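Local coordinates for virulent strain associated lipoprotein (Borreliella spielmanii A14S, PDB 6FZZ) that is an outer surface lipoprotein of the PFam54 family in a Lyme disease spirochaete, probably able to bind glutathione as its Borrelia burgdorferi relative does, at residues L92-F95 / S96-I99; T154-I157 / I158-F162; L166-Q170 / D171-S175; I190-Q193 / I194-Q198. One frame throughout, in Å; residues are numbered along the deposited sequence.

In the fold
This chain, the C-terminal part of a longer lipoprotein, is mainly helical, and all four contacts are local ones within the Bbcrasp-1 family region. Interaction 1 lies on helix 89-102, interaction 2 on helix 138-170, interaction 3 straddles the end of that helix, and interaction 4 belongs to helix 180-209. F162 is the common point: F95 CE1 lies 3.6 Å from F162 CG, and F162 CZ lies 3.5 Å from I194 CD1, so one ring joins interactions 1, 2 and 4. Interactions 1 and 3 meet where R94 and I98 pack on L166 and Y169, their centres about 13 Å apart. Near interaction 2, K155 approaches a bound tetraethylene glycol, probably from the crystallisation liquor.

Interaction 1. Residues L92-F95 / S96-I99; sequences LKRF and SEII
I99 lies over one face of the F95 ring, and E97 over one face of the R94 guanidinium, each a side chain from the next turn of helix 89-102. CG1 of I99 sits 4.0 Å from the centroid of the F95 ring and 15° off the ring normal, which makes a CH-pi contact, displaced somewhat toward the rim; the ring of F162 also meets that of F95. The carboxylate plane of E97 stands 87° from that of the R94 guanidinium, while I98 CG1 lies at the guanidinium edge. In the salt bridge, R94 NH2 to E97 OE1 at 3.0 Å, the oxygen lies well out of the guanidinium plane, so no N-H points at it and the bridge works through charge alone. R94 reaches this place because its chain bends at chi2 and chi3, turning the guanidinium toward E97 on the next turn; its CD meanwhile packs 3.8 Å from I98 CD1. The other carboxylate oxygen, E97 OE2, rests 3.3 Å from K93 CD, touching the aliphatic part of that lysine and not its amine. Beneath the side chains runs the usual i to i+4 bonding, such as E97 N to K93 O at 3.0 Å. Phenylalanine and isoleucine suit the buried side, where I108 of helix 105-126 touches both; on another buried flank S96 OG is hydrogen-bonded to A52 N. Arginine and glutamate suit the partly exposed side, and a bridge without a directed N-H probably tolerates small shifts of either partner while still offsetting their charges.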
# COMPACT_ATOMS: atom_id res chain seq x y z
N LEU A 92 11.91 -1.75 -7.88
CA LEU A 92 10.57 -1.86 -8.48
C LEU A 92 10.52 -2.87 -9.61
O LEU A 92 9.61 -3.71 -9.69
CB LEU A 92 10.08 -0.48 -8.99
CG LEU A 92 9.76 0.57 -7.92
CD1 LEU A 92 9.42 1.92 -8.52
CD2 LEU A 92 8.64 0.12 -7.03
N LYS A 93 11.49 -2.80 -10.54
CA LYS A 93 11.47 -3.67 -11.71
C LYS A 93 11.74 -5.11 -11.23
O LYS A 93 11.15 -6.05 -11.68
CB LYS A 93 12.54 -3.23 -12.75
CG LYS A 93 12.77 -4.29 -13.84
CD LYS A 93 14.12 -4.19 -14.55
CE LYS A 93 14.49 -2.76 -14.93
NZ LYS A 93 15.57 -2.74 -15.95
N ARG A 94 12.67 -5.27 -10.31
CA ARG A 94 12.99 -6.59 -9.81
C ARG A 94 11.83 -7.19 -9.03
O ARG A 94 11.55 -8.35 -9.18
CB ARG A 94 14.24 -6.51 -8.93
CG ARG A 94 14.62 -7.76 -8.18
CD ARG A 94 14.63 -9.07 -8.96
NE ARG A 94 15.50 -9.06 -10.14
CZ ARG A 94 15.70 -10.12 -10.92
NH1 ARG A 94 15.10 -11.27 -10.66
NH2 ARG A 94 16.50 -10.02 -11.97
N PHE A 95 11.16 -6.40 -8.19
CA PHE A 95 9.97 -6.88 -7.53
C PHE A 95 8.96 -7.44 -8.53
O PHE A 95 8.40 -8.52 -8.36
CB PHE A 95 9.32 -5.76 -6.70
CG PHE A 95 8.13 -6.23 -5.88
CD1 PHE A 95 8.31 -6.99 -4.73
CD2 PHE A 95 6.83 -5.91 -6.28
CE1 PHE A 95 7.19 -7.41 -4.00
CE2 PHE A 95 5.74 -6.32 -5.54
CZ PHE A 95 5.92 -7.03 -4.41
N SER A 96 8.70 -6.66 -9.57
CA SER A 96 7.74 -7.08 -10.58
C SER A 96 8.15 -8.41 -11.23
O SER A 96 7.33 -9.32 -11.42
CB SER A 96 7.57 -5.94 -11.60
OG SER A 96 6.84 -6.31 -12.72
N GLU A 97 9.43 -8.47 -11.65
CA GLU A 97 10.02 -9.69 -12.19
C GLU A 97 9.80 -10.90 -11.29
O GLU A 97 9.33 -11.97 -11.79
CB GLU A 97 11.54 -9.48 -12.46
CG GLU A 97 11.74 -8.44 -13.55
CD GLU A 97 13.23 -8.10 -13.77
OE1 GLU A 97 14.07 -8.46 -12.91
OE2 GLU A 97 13.55 -7.45 -14.80
N ILE A 98 10.03 -10.75 -9.97
CA ILE A 98 9.91 -11.86 -9.03
C ILE A 98 8.46 -12.34 -8.92
O ILE A 98 8.21 -13.52 -8.95
CB ILE A 98 10.40 -11.51 -7.61
CG1 ILE A 98 11.90 -11.32 -7.58
CG2 ILE A 98 10.06 -12.59 -6.61
CD1 ILE A 98 12.30 -10.50 -6.38
N ILE A 99 7.51 -11.40 -8.80
CA ILE A 99 6.11 -11.77 -8.75
C ILE A 99 5.56 -12.43 -10.05
O ILE A 99 4.81 -13.39 -9.99
CB ILE A 99 5.26 -10.54 -8.32
CG1 ILE A 99 5.84 -9.93 -7.03
CG2 ILE A 99 3.79 -10.94 -8.16
CD1 ILE A 99 5.87 -10.88 -5.81

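Interaction 2. Residues T154-I157 / I158-F162; sequences TKEI and ISKTF
E156 and K160, one helical turn apart, lie side by side and point the same way, coming together only near their ends, where a long salt bridge joins them. K160 CE and E156 OE2 are 3.7 Å apart, and K160 NZ stands at the same distance, 3.7 Å, from E156 OE2. The partnership depends on different first torsions: E156 has CG anti to its own N (chi1 168°), whereas K160 has CG anti to the carbonyl carbon (chi1 -64°), which also brings K160 CG within 3.3 Å of E156 O. Long charged chains suit this exposed flank.

T161 turns its hydroxyl back toward the preceding turn. T161 OG1 donates to I157 O at 2.8 Å, while T161 N bonds to that oxygen at 2.9 Å; the two donors come from opposite faces of the carbonyl plane, and the hydroxyl stands 39° out of it. One residue thus grips the carbonyl oxygen twice, an arrangement open to a threonine or serine within a helix, whose hydroxyl can satisfy itself on the backbone.

The inward side of helix 138-170 is packed against its neighbours. K155 NZ has a salt bridge with E116 of helix 105-126 and hydrogen bonds to G82 O and Y36 OH. I158 lies on L115 of helix 105-126 and I83 of helix 71-83, and against helix 180-209 T161 touches I190 and F162 touches I194.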
# COMPACT_ATOMS: atom_id res chain seq x y z
N THR A 154 0.17 -1.39 9.40
CA THR A 154 -0.16 -2.50 8.45
C THR A 154 0.61 -2.31 7.20
O THR A 154 1.20 -3.24 6.65
CB THR A 154 -1.68 -2.69 8.18
OG1 THR A 154 -2.25 -1.55 7.47
CG2 THR A 154 -2.42 -2.92 9.56
N LYS A 155 0.64 -1.07 6.72
CA LYS A 155 1.34 -0.77 5.50
C LYS A 155 2.81 -1.01 5.65
O LYS A 155 3.45 -1.57 4.75
CB LYS A 155 1.05 0.67 5.09
CG LYS A 155 2.12 1.26 4.20
CD LYS A 155 1.75 2.63 3.65
CE LYS A 155 2.86 3.00 2.63
NZ LYS A 155 2.45 4.13 1.84
N GLU A 156 3.36 -0.54 6.77
CA GLU A 156 4.80 -0.70 7.08
C GLU A 156 5.26 -2.19 7.17
O GLU A 156 6.34 -2.53 6.70
CB GLU A 156 5.12 0.02 8.38
CG GLU A 156 6.49 -0.31 8.91
CD GLU A 156 6.98 0.73 9.87
OE1 GLU A 156 6.17 1.16 10.74
OE2 GLU A 156 8.18 1.09 9.75
N ILE A 157 4.41 -3.05 7.71
CA ILE A 157 4.65 -4.50 7.74
C ILE A 157 4.74 -5.11 6.31
O ILE A 157 5.69 -5.84 6.00
CB ILE A 157 3.54 -5.23 8.53
CG1 ILE A 157 3.54 -4.78 9.98
CG2 ILE A 157 3.72 -6.75 8.50
CD1 ILE A 157 4.92 -4.65 10.59
N ILE A 158 3.78 -4.75 5.46
CA ILE A 158 3.81 -5.19 4.07
C ILE A 158 5.02 -4.67 3.30
O ILE A 158 5.67 -5.43 2.61
CB ILE A 158 2.47 -4.92 3.36
CG1 ILE A 158 1.43 -5.87 3.93
CG2 ILE A 158 2.55 -5.13 1.83
CD1 ILE A 158 2.00 -7.19 4.44
N SER A 159 5.31 -3.37 3.44
CA SER A 159 6.47 -2.78 2.83
C SER A 159 7.72 -3.53 3.25
O SER A 159 8.58 -3.82 2.39
CB SER A 159 6.60 -1.23 3.15
OG SER A 159 7.92 -0.85 2.84
N LYS A 160 7.87 -3.82 4.55
CA LYS A 160 9.04 -4.60 4.95
C LYS A 160 9.05 -6.02 4.40
O LYS A 160 10.12 -6.60 4.12
CB LYS A 160 9.21 -4.63 6.46
CG LYS A 160 9.49 -3.25 7.06
CD LYS A 160 9.95 -3.38 8.50
CE LYS A 160 10.09 -2.02 9.16
NZ LYS A 160 9.70 -2.13 10.59
N THR A 161 7.88 -6.62 4.31
CA THR A 161 7.79 -7.97 3.76
C THR A 161 8.30 -7.98 2.32
O THR A 161 9.05 -8.86 1.95
CB THR A 161 6.34 -8.52 3.87
OG1 THR A 161 5.98 -8.50 5.26
CG2 THR A 161 6.20 -9.97 3.33
N PHE A 162 7.91 -6.98 1.54
CA PHE A 162 8.34 -6.89 0.13
C PHE A 162 9.83 -6.58 -0.01
O PHE A 162 10.52 -7.14 -0.89
CB PHE A 162 7.53 -5.86 -0.58
CG PHE A 162 6.10 -6.24 -0.81
CD1 PHE A 162 5.65 -7.57 -0.72
CD2 PHE A 162 5.20 -5.26 -1.14
CE1 PHE A 162 4.30 -7.88 -1.00
CE2 PHE A 162 3.88 -5.54 -1.39
CZ PHE A 162 3.42 -6.86 -1.31

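Interaction 3. Residues L166-Q170 / D171-S175; sequences LLDYQ and DDNNS
D168 and N173 meet across a Schellman motif that ends helix 138-170, where D172 leaves the helix with a positive phi of 57° and the chain enters the loop before helix 180-209.

The backbone bonds define the turn. D171 N still makes a helical bond to L167 O at 2.9 Å, but N173 N then reaches back to D168 O at 2.8 Å, the long bond of the motif, with the donor in the carbonyl plane. D172 N bonds to Y169 O at 3.0 Å from well above the carbonyl plane.

A side-chain hydrogen bond spans the same turn. The D168 and N173 side chains cross at about a right angle. Asparagine suits a place where a short amide can donate to a carboxylate five residues back, and D168 OD1 also accepts from Q164 NE2. D172 takes its positive phi although it is not glycine, and its OD1 accepts from A178 N, tying the turn to the loop that follows.

The bond between the side chains is bent: N173 ND2 approaches D168 OD1 at 2.9 Å with an N-H...O angle of 131°, arriving 51° out of the carboxylate plane.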
# COMPACT_ATOMS: atom_id res chain seq x y z
N LEU A 166 12.87 -9.13 -1.68
CA LEU A 166 13.96 -8.78 -2.63
C LEU A 166 15.33 -9.28 -2.13
O LEU A 166 16.14 -9.77 -2.90
CB LEU A 166 14.06 -7.29 -2.86
CG LEU A 166 12.86 -6.67 -3.55
CD1 LEU A 166 13.10 -5.18 -3.56
CD2 LEU A 166 12.77 -7.23 -4.96
N LEU A 167 15.56 -9.23 -0.83
CA LEU A 167 16.86 -9.70 -0.28
C LEU A 167 16.95 -11.21 -0.32
O LEU A 167 17.99 -11.76 -0.70
CB LEU A 167 17.05 -9.21 1.15
CG LEU A 167 17.00 -7.68 1.38
CD1 LEU A 167 17.40 -7.31 2.81
CD2 LEU A 167 17.86 -6.90 0.42
N ASP A 168 15.86 -11.88 0.09
CA ASP A 168 15.81 -13.35 0.09
C ASP A 168 16.01 -13.94 -1.25
O ASP A 168 16.61 -15.04 -1.38
CB ASP A 168 14.49 -13.86 0.66
CG ASP A 168 14.41 -13.64 2.16
OD1 ASP A 168 15.46 -13.37 2.73
OD2 ASP A 168 13.33 -13.70 2.77
N TYR A 169 15.42 -13.29 -2.25
CA TYR A 169 15.61 -13.71 -3.63
C TYR A 169 17.07 -13.57 -4.16
O TYR A 169 17.65 -14.52 -4.75
CB TYR A 169 14.67 -12.95 -4.53
CG TYR A 169 14.65 -13.51 -5.90
CD1 TYR A 169 13.88 -14.61 -6.19
CD2 TYR A 169 15.40 -12.93 -6.92
CE1 TYR A 169 13.89 -15.14 -7.47
CE2 TYR A 169 15.43 -13.48 -8.19
CZ TYR A 169 14.67 -14.59 -8.45
OH TYR A 169 14.65 -15.11 -9.72
N GLN A 170 17.59 -12.36 -4.09
CA GLN A 170 18.99 -12.09 -4.38
C GLN A 170 19.94 -13.11 -3.67
O GLN A 170 20.80 -13.65 -4.31
CB GLN A 170 19.30 -10.64 -4.00
CG GLN A 170 20.76 -10.32 -3.75
CD GLN A 170 20.96 -9.43 -2.52
OE1 GLN A 170 20.63 -9.82 -1.40
NE2 GLN A 170 21.55 -8.26 -2.73
N ASP A 171 19.75 -13.39 -2.39
CA ASP A 171 20.52 -14.41 -1.68
C ASP A 171 20.16 -15.87 -1.92
O ASP A 171 20.83 -16.75 -1.38
CB ASP A 171 20.39 -14.21 -0.18
CG ASP A 171 21.05 -12.96 0.29
OD1 ASP A 171 21.73 -12.33 -0.53
OD2 ASP A 171 20.87 -12.59 1.47
N ASP A 172 19.09 -16.15 -2.66
CA ASP A 172 18.60 -17.50 -2.83
C ASP A 172 18.27 -18.18 -1.50
O ASP A 172 18.46 -19.40 -1.35
CB ASP A 172 19.61 -18.32 -3.67
CG ASP A 172 19.02 -19.59 -4.29
OD1 ASP A 172 17.80 -19.72 -4.61
OD2 ASP A 172 19.83 -20.51 -4.49
N ASN A 173 17.71 -17.44 -0.55
CA ASN A 173 17.24 -18.06 0.69
C ASN A 173 16.15 -19.07 0.45
O ASN A 173 15.16 -18.80 -0.27
CB ASN A 173 16.78 -17.05 1.72
CG ASN A 173 17.93 -16.29 2.33
OD1 ASN A 173 19.09 -16.60 2.10
ND2 ASN A 173 17.61 -15.28 3.11
N ASN A 174 16.37 -20.27 1.01
CA ASN A 174 15.44 -21.36 0.89
C ASN A 174 15.26 -21.79 -0.57
O ASN A 174 14.24 -22.40 -0.92
CB ASN A 174 14.10 -21.00 1.56
CG ASN A 174 14.15 -21.16 3.08
OD1 ASN A 174 14.13 -22.29 3.58
ND2 ASN A 174 14.20 -20.05 3.83
N SER A 175 16.27 -21.50 -1.40
CA SER A 175 16.30 -21.90 -2.82
C SER A 175 15.24 -21.22 -3.66
O SER A 175 14.88 -21.73 -4.72
CB SER A 175 16.16 -23.44 -3.01
OG SER A 175 16.84 -24.17 -2.02

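Interaction 4. Residues I190-Q193 / I194-Q198; sequences IVKQ and IKEKQ
In I190, chi1 of -65° places CG2 anti to the backbone N, beside the carbonyl carbon, where it meets I194 CG1 at 4.1 Å from I190 CG2. A similar torsion in I194 (chi1 -61°) lays I194 CG1 within 3.3 Å of I190 O. The two branched chains cross obliquely and form an apolar pair one turn apart; it is the bulk and apolar character of isoleucine that suit this buried face.

On the exposed side K192 bends at chi2 (46°) and again at chi4, bringing its amine forward to E196. The salt bridge from K192 NZ to E196 OE2 is long, 3.8 Å, and so probably contributes weakly. K195 also reaches forward: K195 NZ donates to Q198 OE1 at 2.6 Å, in the plane of the amide carbonyl, and pairs also with E199. K197 NZ has its salt bridge with E200. Lysines suit these positions because their long aliphatic stems let the charge reach a glutamate along the helix; K197 also lays its stem on I158.

I190 packs on T161 and F162, I194 on F162 and on T111 and S112 of helix 105-126. With lysine and glutamate on the outer side, helix 180-209 is an amphipathic helix of a helical bundle, consistent with the coiled coil predicted for this region.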
# COMPACT_ATOMS: atom_id res chain seq x y z
N ILE A 190 3.37 -15.15 1.46
CA ILE A 190 3.28 -13.68 1.48
C ILE A 190 1.86 -13.22 1.17
O ILE A 190 1.33 -12.31 1.88
CB ILE A 190 4.34 -13.05 0.56
CG1 ILE A 190 5.71 -13.38 1.11
CG2 ILE A 190 4.18 -11.55 0.47
CD1 ILE A 190 6.87 -12.95 0.21
N VAL A 191 1.21 -13.86 0.19
CA VAL A 191 -0.15 -13.52 -0.16
C VAL A 191 -1.04 -13.68 1.07
O VAL A 191 -1.78 -12.79 1.43
CB VAL A 191 -0.69 -14.32 -1.37
CG1 VAL A 191 -2.19 -14.12 -1.55
CG2 VAL A 191 -0.01 -13.86 -2.60
N LYS A 192 -0.89 -14.79 1.75
CA LYS A 192 -1.58 -15.01 3.02
C LYS A 192 -1.37 -13.90 4.08
O LYS A 192 -2.33 -13.38 4.62
CB LYS A 192 -1.20 -16.37 3.62
CG LYS A 192 -2.36 -17.02 4.38
CD LYS A 192 -3.70 -16.98 3.65
CE LYS A 192 -4.84 -17.55 4.51
NZ LYS A 192 -5.22 -16.67 5.66
N GLN A 193 -0.13 -13.54 4.35
CA GLN A 193 0.18 -12.43 5.20
C GLN A 193 -0.38 -11.06 4.73
O GLN A 193 -0.88 -10.30 5.57
CB GLN A 193 1.68 -12.35 5.44
CG GLN A 193 2.19 -13.46 6.34
CD GLN A 193 1.71 -13.32 7.80
OE1 GLN A 193 0.51 -13.18 8.08
NE2 GLN A 193 2.65 -13.39 8.75
N ILE A 194 -0.33 -10.77 3.43
CA ILE A 194 -0.80 -9.48 2.93
C ILE A 194 -2.26 -9.47 3.14
O ILE A 194 -2.80 -8.43 3.47
CB ILE A 194 -0.59 -9.20 1.43
CG1 ILE A 194 0.84 -9.20 1.02
CG2 ILE A 194 -1.11 -7.79 1.03
CD1 ILE A 194 0.88 -9.17 -0.48
N LYS A 195 -2.93 -10.59 2.87
CA LYS A 195 -4.38 -10.65 2.88
C LYS A 195 -4.88 -10.43 4.32
O LYS A 195 -5.87 -9.73 4.51
CB LYS A 195 -4.86 -12.00 2.35
CG LYS A 195 -6.36 -12.12 2.22
CD LYS A 195 -6.86 -11.27 1.05
CE LYS A 195 -8.34 -11.35 0.85
NZ LYS A 195 -9.11 -10.38 1.68
N GLU A 196 -4.15 -10.92 5.31
CA GLU A 196 -4.52 -10.67 6.68
C GLU A 196 -4.39 -9.20 7.04
O GLU A 196 -5.25 -8.66 7.74
CB GLU A 196 -3.69 -11.50 7.66
CG GLU A 196 -4.06 -12.98 7.55
CD GLU A 196 -3.52 -13.83 8.67
OE1 GLU A 196 -2.59 -13.39 9.41
OE2 GLU A 196 -4.05 -14.94 8.81
N LYS A 197 -3.30 -8.59 6.62
CA LYS A 197 -3.05 -7.19 6.93
C LYS A 197 -4.05 -6.34 6.16
O LYS A 197 -4.49 -5.31 6.64
CB LYS A 197 -1.62 -6.81 6.55
CG LYS A 197 -0.55 -7.44 7.44
CD LYS A 197 -0.56 -6.85 8.83
CE LYS A 197 -0.09 -7.86 9.87
NZ LYS A 197 -0.59 -7.39 11.18
N GLN A 198 -4.45 -6.79 4.98
CA GLN A 198 -5.42 -6.08 4.19
C GLN A 198 -6.78 -6.07 4.88
O GLN A 198 -7.46 -5.04 4.95
CB GLN A 198 -5.59 -6.67 2.81
CG GLN A 198 -6.73 -6.02 2.03
CD GLN A 198 -7.98 -6.87 1.99
OE1 GLN A 198 -7.90 -8.07 1.76
NE2 GLN A 198 -9.13 -6.27 2.26